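Local coordinates for protein ATP-dependent RNA helicase HrpB (Escherichia coli, PDB 6EUD) that hydrolyses ATP to ADP and phosphate as a DExH-box RNA helicase of the DEAH/RHA group, at residues H196-D201 with I228-E233; A274-E279 with A294-A299. All coordinates share one frame; numbering follows the deposited sequence.

Contact 1 (H196-D201 with I228-E233)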
ATOM      1  N   HIS A 196       2.717 -32.527   7.500  1.00 29.13           N
ATOM      2  CA  HIS A 196       1.820 -33.332   8.333  1.00 33.45           C
ATOM      3  C   HIS A 196       2.001 -33.130   9.859  1.00 32.69           C
ATOM      4  O   HIS A 196       1.478 -33.904  10.658  1.00 37.37           O
ATOM      5  CB  HIS A 196       2.005 -34.808   7.998  1.00 34.48           C
ATOM      6  CG  HIS A 196       3.424 -35.250   8.075  1.00 38.91           C
ATOM      7  ND1 HIS A 196       4.087 -35.429   9.274  1.00 40.98           N
ATOM      8  CD2 HIS A 196       4.332 -35.521   7.101  1.00 37.58           C
ATOM      9  CE1 HIS A 196       5.326 -35.809   9.040  1.00 38.92           C
ATOM     10  NE2 HIS A 196       5.503 -35.871   7.732  1.00 40.31           N
ATOM     11  N   GLN A 197       2.758 -32.112  10.251  1.00 28.03           N
ATOM     12  CA  GLN A 197       2.942 -31.762  11.658  0.54 28.71           C
ATOM     13  C   GLN A 197       2.462 -30.335  11.911  1.00 28.65           C
ATOM     14  O   GLN A 197       2.609 -29.472  11.042  1.00 25.54           O
ATOM     15  CB  GLN A 197       4.418 -31.888  12.075  0.54 31.58           C
ATOM     16  CG  GLN A 197       4.933 -33.315  12.223  0.54 37.46           C
ATOM     17  CD  GLN A 197       6.359 -33.378  12.763  0.54 46.15           C
ATOM     18  OE1 GLN A 197       6.973 -32.355  13.046  0.54 47.51           O
ATOM     19  NE2 GLN A 197       6.891 -34.587  12.896  0.54 52.59           N
ATOM     20  N   ARG A 198       1.903 -30.084  13.097  1.00 30.47           N
ATOM     21  CA  ARG A 198       1.582 -28.720  13.509  1.00 34.08           C
ATOM     22  C   ARG A 198       2.856 -27.881  13.566  1.00 33.82           C
ATOM     23  O   ARG A 198       3.948 -28.423  13.722  1.00 35.39           O
ATOM     24  CB  ARG A 198       0.892 -28.702  14.873  1.00 39.36           C
ATOM     25  CG  ARG A 198      -0.285 -29.646  14.974  1.00 45.55           C
ATOM     26  CD  ARG A 198      -0.903 -29.607  16.357  1.00 46.46           C
ATOM     27  NE  ARG A 198      -1.478 -28.300  16.620  1.00 48.97           N
ATOM     28  CZ  ARG A 198      -1.242 -27.596  17.713  1.00 53.94           C
ATOM     29  NH1 ARG A 198      -0.458 -28.112  18.648  1.00 64.36           N
ATOM     30  NH2 ARG A 198      -1.796 -26.394  17.885  1.00 45.79           N
ATOM     31  N   PHE A 199       2.726 -26.560  13.450  1.00 31.10           N
ATOM     32  CA  PHE A 199       3.889 -25.691  13.574  1.00 27.29           C
ATOM     33  C   PHE A 199       4.580 -25.870  14.944  1.00 32.06           C
ATOM     34  O   PHE A 199       5.786 -26.124  14.996  1.00 35.24           O
ATOM     35  CB  PHE A 199       3.489 -24.221  13.346  1.00 23.39           C
ATOM     36  CG  PHE A 199       4.627 -23.240  13.489  1.00 27.84           C
ATOM     37  CD1 PHE A 199       5.552 -23.060  12.455  1.00 26.65           C
ATOM     38  CD2 PHE A 199       4.773 -22.484  14.655  1.00 27.23           C
ATOM     39  CE1 PHE A 199       6.601 -22.150  12.579  1.00 24.67           C
ATOM     40  CE2 PHE A 199       5.818 -21.561  14.787  1.00 26.06           C
ATOM     41  CZ  PHE A 199       6.732 -21.394  13.740  1.00 27.16           C
ATOM     42  N   ASP A 200       3.822 -25.775  16.040  1.00 29.73           N
ATOM     43  CA  ASP A 200       4.427 -25.782  17.372  1.00 30.76           C
ATOM     44  C   ASP A 200       5.108 -27.123  17.701  1.00 32.61           C
ATOM     45  O   ASP A 200       6.191 -27.132  18.297  1.00 39.89           O
ATOM     46  CB  ASP A 200       3.394 -25.425  18.466  1.00 35.60           C
ATOM     47  CG  ASP A 200       2.197 -26.382  18.513  1.00 43.93           C
ATOM     48  OD1 ASP A 200       2.159 -27.389  17.769  1.00 47.68           O
ATOM     49  OD2 ASP A 200       1.289 -26.139  19.334  1.00 46.07           O
ATOM     50  N   ASP A 201       4.503 -28.243  17.309  1.00 27.39           N
ATOM     51  CA  ASP A 201       5.150 -29.551  17.466  1.00 33.12           C
ATOM     52  C   ASP A 201       6.432 -29.650  16.648  1.00 34.80           C
ATOM     53  O   ASP A 201       7.459 -30.137  17.123  1.00 41.15           O
ATOM     54  CB  ASP A 201       4.219 -30.683  17.038  1.00 44.20           C
ATOM     55  CG  ASP A 201       3.092 -30.924  18.027  1.00 55.49           C
ATOM     56  OD1 ASP A 201       3.267 -30.601  19.221  1.00 60.98           O
ATOM     57  OD2 ASP A 201       2.033 -31.440  17.606  1.00 59.92           O
ATOM     58  N   ILE A 228       5.100 -18.473  20.833  1.00 29.25           N
ATOM     59  CA  ILE A 228       5.990 -18.655  21.971  1.00 28.77           C
ATOM     60  C   ILE A 228       5.366 -19.546  23.053  1.00 35.44           C
ATOM     61  O   ILE A 228       6.022 -20.454  23.571  1.00 41.28           O
ATOM     62  CB  ILE A 228       6.377 -17.312  22.596  1.00 31.04           C
ATOM     63  CG1 ILE A 228       7.239 -16.520  21.613  1.00 32.05           C
ATOM     64  CG2 ILE A 228       7.108 -17.529  23.938  1.00 28.94           C
ATOM     65  CD1 ILE A 228       7.753 -15.212  22.157  1.00 32.71           C
ATOM     66  N   GLN A 229       4.102 -19.302  23.392  1.00 36.47           N
ATOM     67  CA  GLN A 229       3.443 -20.076  24.445  1.00 33.48           C
ATOM     68  C   GLN A 229       3.257 -21.530  24.032  1.00 33.47           C
ATOM     69  O   GLN A 229       3.565 -22.458  24.798  1.00 38.41           O
ATOM     70  CB  GLN A 229       2.095 -19.458  24.792  1.00 38.45           C
ATOM     71  CG  GLN A 229       2.176 -18.038  25.268  1.00 52.55           C
ATOM     72  CD  GLN A 229       0.815 -17.470  25.619  1.00 64.75           C
ATOM     73  OE1 GLN A 229      -0.208 -18.119  25.409  1.00 70.89           O
ATOM     74  NE2 GLN A 229       0.798 -16.257  26.166  1.00 69.73           N
ATOM     75  N   ARG A 230       2.770 -21.739  22.812  1.00 30.22           N
ATOM     76  CA  ARG A 230       2.474 -23.093  22.352  1.00 31.09           C
ATOM     77  C   ARG A 230       3.729 -23.948  22.165  1.00 33.01           C
ATOM     78  O   ARG A 230       3.718 -25.138  22.522  1.00 34.04           O
ATOM     79  CB  ARG A 230       1.649 -23.048  21.059  1.00 27.42           C
ATOM     80  CG  ARG A 230       0.194 -22.661  21.312  1.00 31.54           C
ATOM     81  CD  ARG A 230      -0.658 -22.727  20.059  1.00 33.22           C
ATOM     82  NE  ARG A 230      -0.286 -21.684  19.111  1.00 34.84           N
ATOM     83  CZ  ARG A 230      -0.726 -20.434  19.167  1.00 40.28           C
ATOM     84  NH1 ARG A 230      -1.545 -20.057  20.135  1.00 40.92           N
ATOM     85  NH2 ARG A 230      -0.340 -19.560  18.251  1.00 43.25           N
ATOM     86  N   VAL A 231       4.797 -23.358  21.616  1.00 31.04           N
ATOM     87  CA  VAL A 231       6.025 -24.106  21.419  1.00 30.88           C
ATOM     88  C   VAL A 231       6.622 -24.416  22.785  1.00 34.13           C
ATOM     89  O   VAL A 231       7.180 -25.501  23.008  1.00 32.31           O
ATOM     90  CB  VAL A 231       7.051 -23.341  20.552  1.00 30.52           C
ATOM     91  CG1 VAL A 231       8.429 -23.978  20.672  1.00 25.77           C
ATOM     92  CG2 VAL A 231       6.594 -23.274  19.106  1.00 23.26           C
ATOM     93  N   GLN A 232       6.481 -23.468  23.705  1.00 36.63           N
ATOM     94  CA  GLN A 232       6.994 -23.650  25.052  1.00 43.18           C
ATOM     95  C   GLN A 232       6.383 -24.894  25.705  1.00 45.71           C
ATOM     96  O   GLN A 232       7.099 -25.717  26.287  1.00 42.59           O
ATOM     97  CB  GLN A 232       6.727 -22.410  25.914  1.00 44.25           C
ATOM     98  CG  GLN A 232       7.303 -22.541  27.322  1.00 50.83           C
ATOM     99  CD  GLN A 232       7.238 -21.248  28.104  1.00 52.21           C
ATOM    100  OE1 GLN A 232       6.633 -20.278  27.660  1.00 54.19           O
ATOM    101  NE2 GLN A 232       7.861 -21.225  29.273  1.00 50.61           N
ATOM    102  N   GLU A 233       5.064 -25.030  25.593  1.00 48.08           N
ATOM    103  CA  GLU A 233       4.381 -26.196  26.128  1.00 54.80           C
ATOM    104  C   GLU A 233       4.863 -27.486  25.455  1.00 47.78           C
ATOM    105  O   GLU A 233       5.090 -28.486  26.138  1.00 48.29           O
ATOM    106  CB  GLU A 233       2.869 -26.048  25.970  1.00 70.88           C
ATOM    107  CG  GLU A 233       2.099 -27.286  26.366  1.00 89.95           C
ATOM    108  CD  GLU A 233       0.633 -27.002  26.587  1.00108.13           C
ATOM    109  OE1 GLU A 233       0.241 -25.820  26.479  1.00118.30           O
ATOM    110  OE2 GLU A 233      -0.125 -27.956  26.873  1.00117.97           O
TER
HETATM  111  O   HOH W   1       1.008 -26.341  22.445  1.00 47.37           O
HETATM  112  O   HOH W   2       1.192 -23.873  17.019  1.00 54.37           O
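Val231 lays its CG2 methyl against the backbone of Asp200, 3.7 Å from Asp200 CA, where the helix beginning at Phe199 comes up to the helix that carries Ile228 to Glu233. The same methyl lies 3.9 Å from Asp200 CB, and Asp200 CA and Val231 CA are 4.7 Å apart, a close approach of the two backbones. Asp200 also meets Arg230, whose chain it crosses at about a right angle: Asp200 OD2 rests 3.6 Å from Arg230 CB, so the carboxylate touches the aliphatic root of the arginine rather than its charged end. The Arg230 chain bends at chi3 (-69°), and its guanidinium plane is turned 51° from the Asp200 carboxylate. Within its own segment, Asp200 OD2 is paired with Arg198, the N-cap residue, in a salt bridge from Arg198 NH1 at 2.7 Å whose hydrogen bond is weak and strongly bent (115°). A water is its second partner, donating to both Asp200 OD2 and Arg230 O, 3.0 Å from the latter. Another water, in the plane of the Arg230 guanidinium at its edge, weakly links Arg230 NE to Asp200 N. Away from the waters, Val231 also packs on Val203, Leu222 and Leu273, while Phe199 reaches Leu222, so helices 199-213 and 225-236 meet next to strand 269-274 and the loop at Leu222 in the C-terminal helicase domain.

Contact 2 (A274-E279 with A294-A299)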
ATOM      1  N   ALA A 274      11.742 -16.082  21.627  1.00 35.62           N
ATOM      2  CA  ALA A 274      11.581 -14.649  21.432  1.00 34.49           C
ATOM      3  C   ALA A 274      10.971 -14.326  20.083  1.00 35.90           C
ATOM      4  O   ALA A 274      10.989 -15.159  19.163  1.00 39.29           O
ATOM      5  CB  ALA A 274      12.936 -13.942  21.581  1.00 31.57           C
ATOM      6  N   THR A 275      10.428 -13.115  19.977  1.00 35.46           N
ATOM      7  CA  THR A 275      10.050 -12.522  18.697  1.00 36.64           C
ATOM      8  C   THR A 275      11.259 -11.804  18.118  1.00 41.50           C
ATOM      9  O   THR A 275      12.302 -11.741  18.776  1.00 38.79           O
ATOM     10  CB  THR A 275       8.914 -11.525  18.860  1.00 37.96           C
ATOM     11  OG1 THR A 275       9.365 -10.469  19.715  1.00 45.35           O
ATOM     12  CG2 THR A 275       7.705 -12.193  19.487  1.00 37.53           C
ATOM     13  N   ASN A 276      11.126 -11.206  16.930  1.00 47.22           N
ATOM     14  CA  ASN A 276      12.298 -10.582  16.297  1.00 50.32           C
ATOM     15  C   ASN A 276      12.826  -9.320  16.998  1.00 53.01           C
ATOM     16  O   ASN A 276      13.745  -8.672  16.507  1.00 50.66           O
ATOM     17  CB  ASN A 276      12.028 -10.278  14.818  1.00 48.62           C
ATOM     18  CG  ASN A 276      10.828  -9.399  14.600  1.00 51.63           C
ATOM     19  OD1 ASN A 276      10.214  -8.891  15.546  1.00 52.99           O
ATOM     20  ND2 ASN A 276      10.473  -9.217  13.333  1.00 51.26           N
ATOM     21  N   ILE A 277      12.288  -8.996  18.164  1.00 59.35           N
ATOM     22  CA  ILE A 277      12.909  -7.960  18.978  1.00 65.69           C
ATOM     23  C   ILE A 277      14.306  -8.411  19.426  1.00 68.31           C
ATOM     24  O   ILE A 277      15.141  -7.589  19.803  1.00 73.74           O
ATOM     25  CB  ILE A 277      12.067  -7.618  20.209  1.00 69.76           C
ATOM     26  CG1 ILE A 277      12.194  -8.716  21.263  1.00 68.77           C
ATOM     27  CG2 ILE A 277      10.616  -7.432  19.801  1.00 74.40           C
ATOM     28  CD1 ILE A 277      11.719  -8.295  22.624  1.00 70.81           C
ATOM     29  N   ALA A 278      14.560  -9.718  19.380  1.00 59.21           N
ATOM     30  CA  ALA A 278      15.870 -10.236  19.753  1.00 56.96           C
ATOM     31  C   ALA A 278      16.836 -10.201  18.564  1.00 53.28           C
ATOM     32  O   ALA A 278      18.026 -10.481  18.704  1.00 52.89           O
ATOM     33  CB  ALA A 278      15.743 -11.648  20.302  1.00 53.67           C
ATOM     34  N   GLU A 279      16.315  -9.833  17.400  1.00 50.63           N
ATOM     35  CA  GLU A 279      17.092  -9.866  16.170  1.00 52.99           C
ATOM     36  C   GLU A 279      18.174  -8.786  16.128  1.00 58.82           C
ATOM     37  O   GLU A 279      19.286  -9.037  15.662  1.00 62.52           O
ATOM     38  CB  GLU A 279      16.162  -9.731  14.959  1.00 53.24           C
ATOM     39  CG  GLU A 279      16.829 -10.000  13.612  1.00 57.26           C
ATOM     40  CD  GLU A 279      15.895  -9.767  12.429  1.00 57.51           C
ATOM     41  OE1 GLU A 279      14.845 -10.451  12.341  1.00 55.58           O
ATOM     42  OE2 GLU A 279      16.223  -8.894  11.588  1.00 59.62           O
ATOM     43  N   ALA A 294      12.010 -18.666  10.617  1.00 34.86           N
ATOM     44  CA  ALA A 294      12.027 -17.889   9.364  1.00 36.58           C
ATOM     45  C   ALA A 294      10.681 -17.285   8.980  1.00 40.96           C
ATOM     46  O   ALA A 294      10.451 -17.009   7.803  1.00 43.28           O
ATOM     47  CB  ALA A 294      12.555 -18.739   8.211  1.00 29.85           C
ATOM     48  N   GLN A 295       9.813 -17.057   9.964  1.00 42.90           N
ATOM     49  CA  GLN A 295       8.496 -16.470   9.717  1.00 45.59           C
ATOM     50  C   GLN A 295       8.208 -15.276  10.606  1.00 49.97           C
ATOM     51  O   GLN A 295       8.272 -15.377  11.822  1.00 54.36           O
ATOM     52  CB  GLN A 295       7.416 -17.529   9.875  1.00 45.80           C
ATOM     53  CG  GLN A 295       7.426 -18.451   8.686  1.00 56.04           C
ATOM     54  CD  GLN A 295       6.412 -19.541   8.760  1.00 61.67           C
ATOM     55  OE1 GLN A 295       5.650 -19.632   9.727  1.00 62.76           O
ATOM     56  NE2 GLN A 295       6.391 -20.393   7.733  1.00 62.64           N
ATOM     57  N   GLU A 296       7.918 -14.145   9.966  1.00 49.21           N
ATOM     58  CA  GLU A 296       7.621 -12.878  10.624  1.00 46.98           C
ATOM     59  C   GLU A 296       6.118 -12.640  10.678  1.00 44.69           C
ATOM     60  O   GLU A 296       5.357 -13.174   9.863  1.00 41.37           O
ATOM     61  CB  GLU A 296       8.273 -11.712   9.870  1.00 53.69           C
ATOM     62  CG  GLU A 296       9.530 -11.124  10.492  1.00 65.62           C
ATOM     63  CD  GLU A 296      10.249 -10.174   9.541  1.00 74.45           C
ATOM     64  OE1 GLU A 296       9.728  -9.948   8.425  1.00 73.70           O
ATOM     65  OE2 GLU A 296      11.344  -9.671   9.896  1.00 83.80           O
ATOM     66  N   ARG A 297       5.694 -11.794  11.611  1.00 42.61           N
ATOM     67  CA  ARG A 297       4.332 -11.289  11.596  1.00 40.66           C
ATOM     68  C   ARG A 297       4.340  -9.781  11.315  1.00 43.92           C
ATOM     69  O   ARG A 297       4.832  -9.002  12.135  1.00 49.21           O
ATOM     70  CB  ARG A 297       3.640 -11.600  12.921  1.00 41.32           C
ATOM     71  CG  ARG A 297       2.234 -11.074  13.041  1.00 44.04           C
ATOM     72  CD  ARG A 297       1.435 -11.931  14.022  1.00 48.05           C
ATOM     73  NE  ARG A 297       1.281 -13.304  13.527  1.00 45.11           N
ATOM     74  CZ  ARG A 297       1.494 -14.393  14.260  1.00 39.38           C
ATOM     75  NH1 ARG A 297       1.869 -14.278  15.528  1.00 31.78           N
ATOM     76  NH2 ARG A 297       1.332 -15.601  13.724  1.00 40.05           N
ATOM     77  N   VAL A 298       3.805  -9.372  10.164  1.00 42.47           N
ATOM     78  CA  VAL A 298       3.791  -7.948   9.804  1.00 46.77           C
ATOM     79  C   VAL A 298       2.398  -7.395   9.493  1.00 45.75           C
ATOM     80  O   VAL A 298       1.504  -8.118   9.041  1.00 42.43           O
ATOM     81  CB  VAL A 298       4.709  -7.648   8.571  1.00 41.88           C
ATOM     82  CG1 VAL A 298       6.168  -7.830   8.934  1.00 43.46           C
ATOM     83  CG2 VAL A 298       4.338  -8.524   7.381  1.00 38.78           C
ATOM     84  N   ALA A 299       2.244  -6.097   9.743  1.00 45.11           N
ATOM     85  CA  ALA A 299       1.044  -5.335   9.401  1.00 40.15           C
ATOM     86  C   ALA A 299       0.965  -5.114   7.904  1.00 45.11           C
ATOM     87  O   ALA A 299       1.926  -4.672   7.291  1.00 52.30           O
ATOM     88  CB  ALA A 299       1.039  -4.007  10.127  1.00 36.32           C
TER
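Asn276 and Glu296 meet by van der Waals contact, amide against side-chain stem. Asn276 ND2 lies 3.5 Å from Glu296 CG and 3.6 Å from Glu296 OE2, the side chains crossing at about a right angle with the amide and carboxylate planes 72° apart. Asn276 holds CG between its own N and carbonyl carbon (chi1 57°), and Glu296 continues extended beyond CG, which leaves its CG and OE2 both close to ND2.

Electrostatics enter through a pair of like charges. Glu279 OE1 stands 4.3 Å from Glu296 OE2. Arg323 of helix 317-325 probably offsets this approach: it forms a salt bridge with Glu279 OE1, and the side chains of both Asn276 and Glu296 pack on it.

Backbone hydrogen bonds shape each side separately. Ala278 N donates to Thr275 O and Glu279 N to Asn276 O, at 3.1 and 3.0 Å, curling the loop after strand 269-274 into a helix-like turn. Glu296 is bonded through its backbone to Gln313, so its strand is paired with strand 307-314.

The loop is motif V of a superfamily 2 helicase, in the second RecA-like domain, and meets Arg323 of motif VI. The Glu279 side chain comes within about 9 Å of that of Thr32, in the predicted ATP site, a placement consistent with the cleft between the two RecA-like domains.

Contacts 1 and 2 both belong to the C-terminal helicase domain, their centres about 16 Å apart. Contact 1 is partly buried and joins two helices through one valine methyl laid on an aspartate, with a water-bridged polar side; contact 2 is a surface meeting of a loop with a strand, polar and acidic. Neither has a direct hydrogen bond across it, but in contact 1 water bridges the two sides. They share no element of secondary structure, yet they touch: Ile228 CD1 packs 4.0 Å from Thr275 CG2, and Phe199 CE1 lies 3.9 Å from Gln295 OE1. Strand 269-274 leads into the loop of contact 2, while Glu227, in the helix of contact 1, forms a salt bridge with Arg297.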